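Local atomic coordinates of Sodium/calcium exchanger membrane region domain-containing protein (Archaeoglobus fulgidus, PDB entry 4KPP), a protein that probably exchanges calcium ions for protons across the membrane, as a member of the sodium/calcium exchanger family. Residues L76-V81 with V283-L288; F121-T126 with Y264-F269; F345-V350 with A365-L370. All blocks are in the same frame, centred on the assembly; numbering follows the deposited sequence.

Contact 1: residues L76-V81 with V283-L288; sequences LPEYAV and VNQWTL
Tyr79 and Asn284 meet where two probably membrane-spanning helices, each interrupted here, face each other near the centre of the exchanger fold. Helix 76-91 starts here, just after helix 67-73. Helix 271-285 ends here, and helix 288-299 resumes the path after Trp286 and Thr287. Helices broken inside the membrane are a feature of the sodium/calcium exchanger family. The segments come from the two separate sodium/calcium exchanger regions of the chain.

The backbones stay well apart, and the Tyr79 ring bridges the gap. With CG lying beside the backbone N (chi1 -78°), its hydroxyl is carried to the helix end. Tyr79 OH donates to Asn284 OD1 at 2.5 Å. This bond is very short, so its exact length is doubtful. Asn284 OD1 lies at the ring edge, in the ring plane, while ring and amide planes are turned 37° apart. The main-chain Asn284 O is also close to the hydroxyl.

Leu288, the first residue of the next helix, packs against Tyr79 CE2 and the hydroxyl. Its CD2 is 3.7 Å from Tyr79 CE2, and its CB is 3.5 Å from Tyr79 OH. The two side chains cross at about a right angle. Tyr173 of helix 163-182 packs against both Asn284 and Leu288.

Gln285 reaches the first segment through its amide oxygen, with OE1 3.7 Å from Glu78 CG. Its amide nitrogen is held by Ser281 and Glu255. Glu78 itself packs against Ser254 and Glu255 of helix 242-267.

The helix break is tied by Val283 O, which accepts two bonds from opposite faces of its carbonyl plane. Trp286 N is 3.2 Å from Val283 O, and Thr287 OG1 is 2.6 Å from Val283 O, above the carbonyl plane.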
# COMPACT_ATOMS: atom_id res chain seq x y z
N LEU A 76 2.93 4.11 -4.88
CA LEU A 76 2.35 4.90 -5.97
C LEU A 76 1.76 4.05 -7.11
O LEU A 76 0.71 4.41 -7.65
CB LEU A 76 3.38 5.90 -6.51
CG LEU A 76 2.91 7.35 -6.66
CD1 LEU A 76 2.20 7.83 -5.40
CD2 LEU A 76 4.09 8.26 -7.00
N PRO A 77 2.42 2.93 -7.49
CA PRO A 77 1.79 2.10 -8.52
C PRO A 77 0.39 1.61 -8.14
O PRO A 77 -0.46 1.44 -9.01
CB PRO A 77 2.75 0.91 -8.62
CG PRO A 77 4.07 1.47 -8.27
CD PRO A 77 3.80 2.50 -7.22
N GLU A 78 0.15 1.39 -6.85
CA GLU A 78 -1.17 0.95 -6.41
C GLU A 78 -2.20 2.06 -6.61
O GLU A 78 -3.33 1.80 -7.03
CB GLU A 78 -1.14 0.48 -4.96
CG GLU A 78 -2.53 0.29 -4.35
CD GLU A 78 -3.41 -0.68 -5.14
OE1 GLU A 78 -4.66 -0.55 -5.06
OE2 GLU A 78 -2.87 -1.57 -5.83
N TYR A 79 -1.81 3.29 -6.29
CA TYR A 79 -2.70 4.43 -6.48
C TYR A 79 -2.99 4.66 -7.96
O TYR A 79 -4.10 5.03 -8.33
CB TYR A 79 -2.12 5.69 -5.84
CG TYR A 79 -2.30 5.73 -4.34
CD1 TYR A 79 -1.52 4.94 -3.51
CD2 TYR A 79 -3.27 6.54 -3.76
CE1 TYR A 79 -1.69 4.97 -2.14
CE2 TYR A 79 -3.44 6.57 -2.39
CZ TYR A 79 -2.65 5.79 -1.59
OH TYR A 79 -2.82 5.81 -0.23
N ALA A 80 -1.99 4.43 -8.80
CA ALA A 80 -2.13 4.66 -10.23
C ALA A 80 -3.00 3.60 -10.90
O ALA A 80 -3.84 3.92 -11.74
CB ALA A 80 -0.77 4.74 -10.89
N VAL A 81 -2.79 2.34 -10.53
CA VAL A 81 -3.58 1.24 -11.06
C VAL A 81 -5.02 1.30 -10.56
O VAL A 81 -5.97 1.19 -11.35
CB VAL A 81 -2.97 -0.14 -10.71
CG1 VAL A 81 -3.93 -1.26 -11.08
CG2 VAL A 81 -1.63 -0.32 -11.42
N VAL A 283 -1.81 2.25 6.53
CA VAL A 283 -2.57 3.45 6.89
C VAL A 283 -3.05 4.23 5.67
O VAL A 283 -4.24 4.50 5.54
CB VAL A 283 -1.77 4.39 7.84
CG1 VAL A 283 -2.58 5.64 8.16
CG2 VAL A 283 -1.39 3.67 9.11
N ASN A 284 -2.14 4.58 4.76
CA ASN A 284 -2.55 5.35 3.58
C ASN A 284 -3.46 4.58 2.64
O ASN A 284 -4.40 5.15 2.07
CB ASN A 284 -1.35 5.98 2.84
CG ASN A 284 -0.58 4.98 1.99
OD1 ASN A 284 -1.05 4.54 0.94
ND2 ASN A 284 0.63 4.65 2.43
N GLN A 285 -3.21 3.29 2.48
CA GLN A 285 -4.03 2.47 1.60
C GLN A 285 -5.42 2.22 2.19
O GLN A 285 -6.36 1.89 1.47
CB GLN A 285 -3.32 1.15 1.26
CG GLN A 285 -2.09 1.35 0.38
CD GLN A 285 -1.41 0.06 0.01
OE1 GLN A 285 -1.90 -0.70 -0.83
NE2 GLN A 285 -0.26 -0.20 0.62
N TRP A 286 -5.54 2.42 3.49
CA TRP A 286 -6.81 2.19 4.18
C TRP A 286 -7.46 3.53 4.53
O TRP A 286 -8.45 3.58 5.26
CB TRP A 286 -6.57 1.34 5.43
CG TRP A 286 -7.80 0.75 6.06
CD1 TRP A 286 -8.11 0.75 7.39
CD2 TRP A 286 -8.87 0.05 5.41
NE1 TRP A 286 -9.31 0.11 7.60
CE2 TRP A 286 -9.80 -0.33 6.40
CE3 TRP A 286 -9.15 -0.28 4.07
CZ2 TRP A 286 -10.97 -1.02 6.11
CZ3 TRP A 286 -10.31 -0.97 3.79
CH2 TRP A 286 -11.21 -1.33 4.80
N THR A 287 -6.89 4.61 4.00
CA THR A 287 -7.44 5.96 4.18
C THR A 287 -7.43 6.75 2.87
O THR A 287 -8.46 6.89 2.22
CB THR A 287 -6.68 6.76 5.27
OG1 THR A 287 -5.27 6.77 4.98
CG2 THR A 287 -6.92 6.16 6.66
N LEU A 288 -6.25 7.26 2.50
CA LEU A 288 -6.10 8.06 1.29
C LEU A 288 -6.56 7.34 0.03
O LEU A 288 -7.17 7.95 -0.86
CB LEU A 288 -4.64 8.52 1.14
CG LEU A 288 -4.35 9.43 -0.06
CD1 LEU A 288 -5.00 10.80 0.12
CD2 LEU A 288 -2.85 9.57 -0.30

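Contact 2: residues F121-T126 with Y264-F269; sequences FIAFRT and YFVRRF
Val266 reaches across to Ile122, Ala123 and Thr126, and its CG1 methyl touches all three residues of helix 96-127. Its CB is directed at that helix and splits into two methyls. CG1 does the touching, because it stands opposite the backbone N (chi1 167°) and projects into the neighbouring helix. CG2, beside the backbone N, makes no close approach to residues 121-126. CG1 settles 3.7 Å from Ala123 CA and 4.0 Å from Ala123 CB. The small alanine lets the two backbones come close, with Ala123 CA and Val266 CA 6.1 Å apart. The same methyl, Val266 CG1, is bordered by Ile122 CG2 at 4.2 Å and by Thr126 OG1 at 3.9 Å. Ile122 and Thr126 are one helical turn apart, so CG1 lies over the gap between their side chains. Val266 also packs on Ser274 of helix 271-285, which Ala123 meets through Val271.

Thr126 extends the contact along the helix. Its CG2 is 4.2 Å from Arg267 CA. Its hydroxyl is turned back to Ile122 O in its own helix, at a distance too short to be trusted.

Helix 242-267 ends at this point. Phe269 has positive phi, and Phe269 N donates a hydrogen bond to Val266 O at 2.8 Å. The next backbone N returns to Phe265 O. The pattern is a Schellman motif, closing a helix that probably spans the membrane.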
# COMPACT_ATOMS: atom_id res chain seq x y z
N PHE A 121 8.01 -13.38 9.19
CA PHE A 121 8.61 -14.72 9.13
C PHE A 121 10.09 -14.68 8.77
O PHE A 121 10.90 -15.42 9.34
CB PHE A 121 7.86 -15.61 8.14
CG PHE A 121 6.62 -16.23 8.71
CD1 PHE A 121 6.59 -16.68 10.02
CD2 PHE A 121 5.48 -16.38 7.93
CE1 PHE A 121 5.45 -17.25 10.55
CE2 PHE A 121 4.34 -16.95 8.46
CZ PHE A 121 4.32 -17.39 9.77
N ILE A 122 10.45 -13.84 7.81
CA ILE A 122 11.84 -13.70 7.39
C ILE A 122 12.66 -13.09 8.53
O ILE A 122 13.80 -13.50 8.77
CB ILE A 122 11.96 -12.83 6.12
CG1 ILE A 122 11.26 -13.53 4.95
CG2 ILE A 122 13.42 -12.56 5.79
CD1 ILE A 122 11.35 -12.76 3.65
N ALA A 123 12.06 -12.13 9.23
CA ALA A 123 12.70 -11.51 10.38
C ALA A 123 12.95 -12.54 11.49
O ALA A 123 13.95 -12.47 12.20
CB ALA A 123 11.85 -10.36 10.90
N PHE A 124 12.03 -13.49 11.62
CA PHE A 124 12.18 -14.56 12.60
C PHE A 124 13.42 -15.40 12.34
O PHE A 124 14.18 -15.69 13.26
CB PHE A 124 10.94 -15.45 12.61
CG PHE A 124 9.71 -14.77 13.15
CD1 PHE A 124 9.82 -13.77 14.10
CD2 PHE A 124 8.45 -15.14 12.72
CE1 PHE A 124 8.69 -13.14 14.60
CE2 PHE A 124 7.32 -14.52 13.21
CZ PHE A 124 7.44 -13.52 14.16
N ARG A 125 13.62 -15.78 11.08
CA ARG A 125 14.75 -16.62 10.71
C ARG A 125 16.05 -15.82 10.71
O ARG A 125 17.13 -16.37 10.96
CB ARG A 125 14.53 -17.25 9.34
N THR A 126 15.95 -14.53 10.44
CA THR A 126 17.13 -13.67 10.35
C THR A 126 17.66 -13.33 11.74
O THR A 126 18.87 -13.37 11.98
CB THR A 126 16.82 -12.37 9.59
OG1 THR A 126 15.95 -12.65 8.49
CG2 THR A 126 18.10 -11.73 9.07
N TYR A 264 14.86 -6.33 2.18
CA TYR A 264 16.24 -5.85 2.15
C TYR A 264 16.64 -5.25 3.49
O TYR A 264 17.73 -5.53 4.00
CB TYR A 264 16.42 -4.83 1.03
CG TYR A 264 17.73 -4.06 1.08
CD1 TYR A 264 18.90 -4.61 0.57
CD2 TYR A 264 17.79 -2.79 1.63
CE1 TYR A 264 20.09 -3.91 0.61
CE2 TYR A 264 18.98 -2.09 1.68
CZ TYR A 264 20.13 -2.65 1.17
OH TYR A 264 21.31 -1.95 1.22
N PHE A 265 15.76 -4.43 4.05
CA PHE A 265 16.02 -3.78 5.33
C PHE A 265 16.01 -4.75 6.50
O PHE A 265 16.66 -4.51 7.52
CB PHE A 265 15.02 -2.65 5.57
CG PHE A 265 15.42 -1.34 4.94
CD1 PHE A 265 16.76 -0.97 4.88
CD2 PHE A 265 14.47 -0.48 4.42
CE1 PHE A 265 17.13 0.23 4.30
CE2 PHE A 265 14.83 0.72 3.84
CZ PHE A 265 16.17 1.08 3.78
N VAL A 266 15.27 -5.85 6.37
CA VAL A 266 15.26 -6.89 7.39
C VAL A 266 16.62 -7.58 7.47
O VAL A 266 17.18 -7.75 8.55
CB VAL A 266 14.16 -7.93 7.14
CG1 VAL A 266 14.37 -9.16 8.01
CG2 VAL A 266 12.79 -7.32 7.40
N ARG A 267 17.15 -7.97 6.31
CA ARG A 267 18.44 -8.66 6.26
C ARG A 267 19.60 -7.76 6.70
O ARG A 267 20.66 -8.25 7.09
CB ARG A 267 18.70 -9.22 4.86
CG ARG A 267 17.73 -10.31 4.42
CD ARG A 267 18.20 -10.96 3.13
NE ARG A 267 17.24 -11.94 2.62
CZ ARG A 267 17.43 -12.67 1.52
NH1 ARG A 267 18.55 -12.54 0.82
NH2 ARG A 267 16.50 -13.53 1.13
N ARG A 268 19.39 -6.45 6.64
CA ARG A 268 20.37 -5.49 7.14
C ARG A 268 20.09 -5.15 8.60
O ARG A 268 20.58 -4.15 9.12
CB ARG A 268 20.39 -4.23 6.28
CG ARG A 268 20.90 -4.43 4.87
N PHE A 269 19.29 -6.00 9.25
CA PHE A 269 18.98 -5.88 10.67
C PHE A 269 18.24 -4.60 11.04
O PHE A 269 18.49 -4.00 12.09
CB PHE A 269 20.25 -6.05 11.52
CG PHE A 269 20.94 -7.36 11.31
CD1 PHE A 269 20.65 -8.45 12.11
CD2 PHE A 269 21.89 -7.51 10.31
CE1 PHE A 269 21.28 -9.66 11.92
CE2 PHE A 269 22.53 -8.71 10.12
CZ PHE A 269 22.23 -9.79 10.92

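Contact 3: residues F345-V350 with A365-L370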
# COMPACT_ATOMS: atom_id res chain seq x y z
N PHE A 345 -1.52 -14.97 8.06
CA PHE A 345 -1.28 -15.69 6.82
C PHE A 345 -2.39 -16.69 6.50
O PHE A 345 -3.00 -16.64 5.43
CB PHE A 345 0.07 -16.41 6.86
CG PHE A 345 0.39 -17.17 5.60
CD1 PHE A 345 0.86 -16.51 4.48
CD2 PHE A 345 0.21 -18.54 5.54
CE1 PHE A 345 1.16 -17.20 3.32
CE2 PHE A 345 0.51 -19.24 4.38
CZ PHE A 345 0.98 -18.57 3.27
N LEU A 346 -2.66 -17.60 7.43
CA LEU A 346 -3.66 -18.65 7.24
C LEU A 346 -5.06 -18.11 6.96
O LEU A 346 -5.71 -18.51 6.00
CB LEU A 346 -3.69 -19.60 8.44
CG LEU A 346 -2.41 -20.40 8.68
CD1 LEU A 346 -2.57 -21.32 9.89
CD2 LEU A 346 -2.02 -21.19 7.44
N LEU A 347 -5.52 -17.19 7.81
CA LEU A 347 -6.86 -16.62 7.65
C LEU A 347 -7.04 -15.91 6.31
O LEU A 347 -8.15 -15.83 5.79
CB LEU A 347 -7.17 -15.67 8.81
CG LEU A 347 -7.44 -16.34 10.16
CD1 LEU A 347 -7.60 -15.31 11.26
CD2 LEU A 347 -8.67 -17.23 10.07
N PHE A 348 -5.94 -15.42 5.76
CA PHE A 348 -5.96 -14.78 4.44
C PHE A 348 -6.09 -15.81 3.32
O PHE A 348 -7.03 -15.77 2.54
CB PHE A 348 -4.69 -13.94 4.23
CG PHE A 348 -4.56 -13.40 2.83
CD1 PHE A 348 -5.26 -12.27 2.44
CD2 PHE A 348 -3.73 -14.03 1.91
CE1 PHE A 348 -5.14 -11.78 1.15
CE2 PHE A 348 -3.61 -13.54 0.62
CZ PHE A 348 -4.31 -12.41 0.24
N ILE A 349 -5.13 -16.74 3.26
CA ILE A 349 -5.09 -17.71 2.16
C ILE A 349 -6.27 -18.68 2.16
O ILE A 349 -6.65 -19.18 1.11
CB ILE A 349 -3.75 -18.50 2.14
CG1 ILE A 349 -3.46 -19.13 3.50
CG2 ILE A 349 -2.61 -17.59 1.70
CD1 ILE A 349 -3.87 -20.58 3.62
N VAL A 350 -6.83 -18.95 3.33
CA VAL A 350 -8.00 -19.81 3.43
C VAL A 350 -9.17 -19.21 2.66
O VAL A 350 -9.87 -19.91 1.92
CB VAL A 350 -8.40 -20.07 4.90
CG1 VAL A 350 -9.85 -20.52 4.99
CG2 VAL A 350 -7.48 -21.11 5.53
N ALA A 365 -16.42 -12.96 10.49
CA ALA A 365 -16.83 -13.24 11.86
C ALA A 365 -15.64 -13.64 12.73
O ALA A 365 -15.51 -13.20 13.87
CB ALA A 365 -17.90 -14.32 11.90
N ILE A 366 -14.77 -14.49 12.19
CA ILE A 366 -13.60 -14.96 12.92
C ILE A 366 -12.63 -13.83 13.25
O ILE A 366 -12.16 -13.72 14.38
CB ILE A 366 -12.88 -16.11 12.16
CG1 ILE A 366 -13.80 -17.33 12.07
CG2 ILE A 366 -11.59 -16.48 12.86
CD1 ILE A 366 -13.16 -18.54 11.44
N TYR A 367 -12.34 -12.98 12.26
CA TYR A 367 -11.50 -11.80 12.47
C TYR A 367 -12.03 -10.97 13.63
O TYR A 367 -11.28 -10.62 14.55
CB TYR A 367 -11.49 -10.93 11.22
CG TYR A 367 -10.50 -11.36 10.15
CD1 TYR A 367 -9.24 -11.82 10.48
CD2 TYR A 367 -10.84 -11.28 8.81
CE1 TYR A 367 -8.33 -12.20 9.51
CE2 TYR A 367 -9.95 -11.65 7.83
CZ TYR A 367 -8.70 -12.11 8.18
OH TYR A 367 -7.82 -12.48 7.19
N ILE A 368 -13.32 -10.65 13.58
CA ILE A 368 -13.95 -9.81 14.59
C ILE A 368 -13.97 -10.48 15.96
O ILE A 368 -13.62 -9.86 16.96
CB ILE A 368 -15.38 -9.43 14.17
CG1 ILE A 368 -15.36 -8.60 12.89
CG2 ILE A 368 -16.08 -8.67 15.29
CD1 ILE A 368 -16.75 -8.26 12.35
N ILE A 369 -14.38 -11.74 15.99
CA ILE A 369 -14.50 -12.45 17.25
C ILE A 369 -13.14 -12.70 17.90
O ILE A 369 -13.00 -12.64 19.11
CB ILE A 369 -15.32 -13.76 17.09
CG1 ILE A 369 -16.77 -13.43 16.75
CG2 ILE A 369 -15.26 -14.60 18.36
CD1 ILE A 369 -17.64 -14.64 16.50
N LEU A 370 -12.12 -12.95 17.08
CA LEU A 370 -10.74 -13.05 17.58
C LEU A 370 -10.25 -11.73 18.15
O LEU A 370 -9.46 -11.70 19.09
CB LEU A 370 -9.79 -13.51 16.47
CG LEU A 370 -9.75 -14.99 16.10
CD1 LEU A 370 -8.78 -15.21 14.95
CD2 LEU A 370 -9.35 -15.83 17.30
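Leu347 and Tyr367 bury the most surface here, and Ile366 comes next. Leu347 points from helix 338-353 at helix 357-377 and divides its atoms among three partners. The Tyr367 side chain runs past it in the opposite direction, so each reaches toward the other's backbone. Leu347 CD1 is 3.6 Å from Tyr367 CE1, and Leu347 CB is 3.7 Å from the same ring carbon. CD1 approaches the ring obliquely.

Further out, the phenol oxygen arrives over the backbone of the first helix. Tyr367 OH is 3.6 Å from Leu347 C and also 3.6 Å from Leu347 CB. Tyr367 CG lies beside its backbone N (chi1 -83°), which sends the ring across the gap. The ring also packs on Leu319, Ala322 and Gln323 of helix 311-331.

The two helices follow each other in the chain and form an antiparallel helical hairpin. Their N-to-C directions differ by 160° over these segments. The segment axes come no closer than 11.8 Å, so long side chains fill the space between. Helix 338-353 also carries Glu340, a ligand of the bound calcium ion. The Leu370 side chain is about 9 Å from that of Glu340, so this packing lies near the metal site without forming part of it.

The other leucine methyl serves Ile366, with Leu347 CD2 4.1 Å from Ile366 CG2. The two side chains cross at an oblique angle. One turn further on, Leu370 meets Leu347 tip to tip, with Leu370 CD1 3.9 Å from Leu347 CD1. Phe348 turns its ring away from this hairpin and meets the ring of Trp248, with planes at about 85°.

The contacts are separate: contact centres lie 23 to 25 Å apart. Contacts 2 and 3 approach closest, with nearest atoms about 5 Å apart. Along the chain, contact 2 is nested inside the loop closed by contact 1, and contact 3 follows both. Contact 1 is near the centre of the chain; the others are each about 20 Å from it. Consecutive helices connect contacts 1 and 2: 76-91 with 96-127, and 242-267 with 271-285. Helix 96-127 also packs against Phe345 and Phe348 of contact 3. Contacts 1 and 2 thus join distant parts of the exchanger bundle, while contact 3 closes a local hairpin near the calcium site.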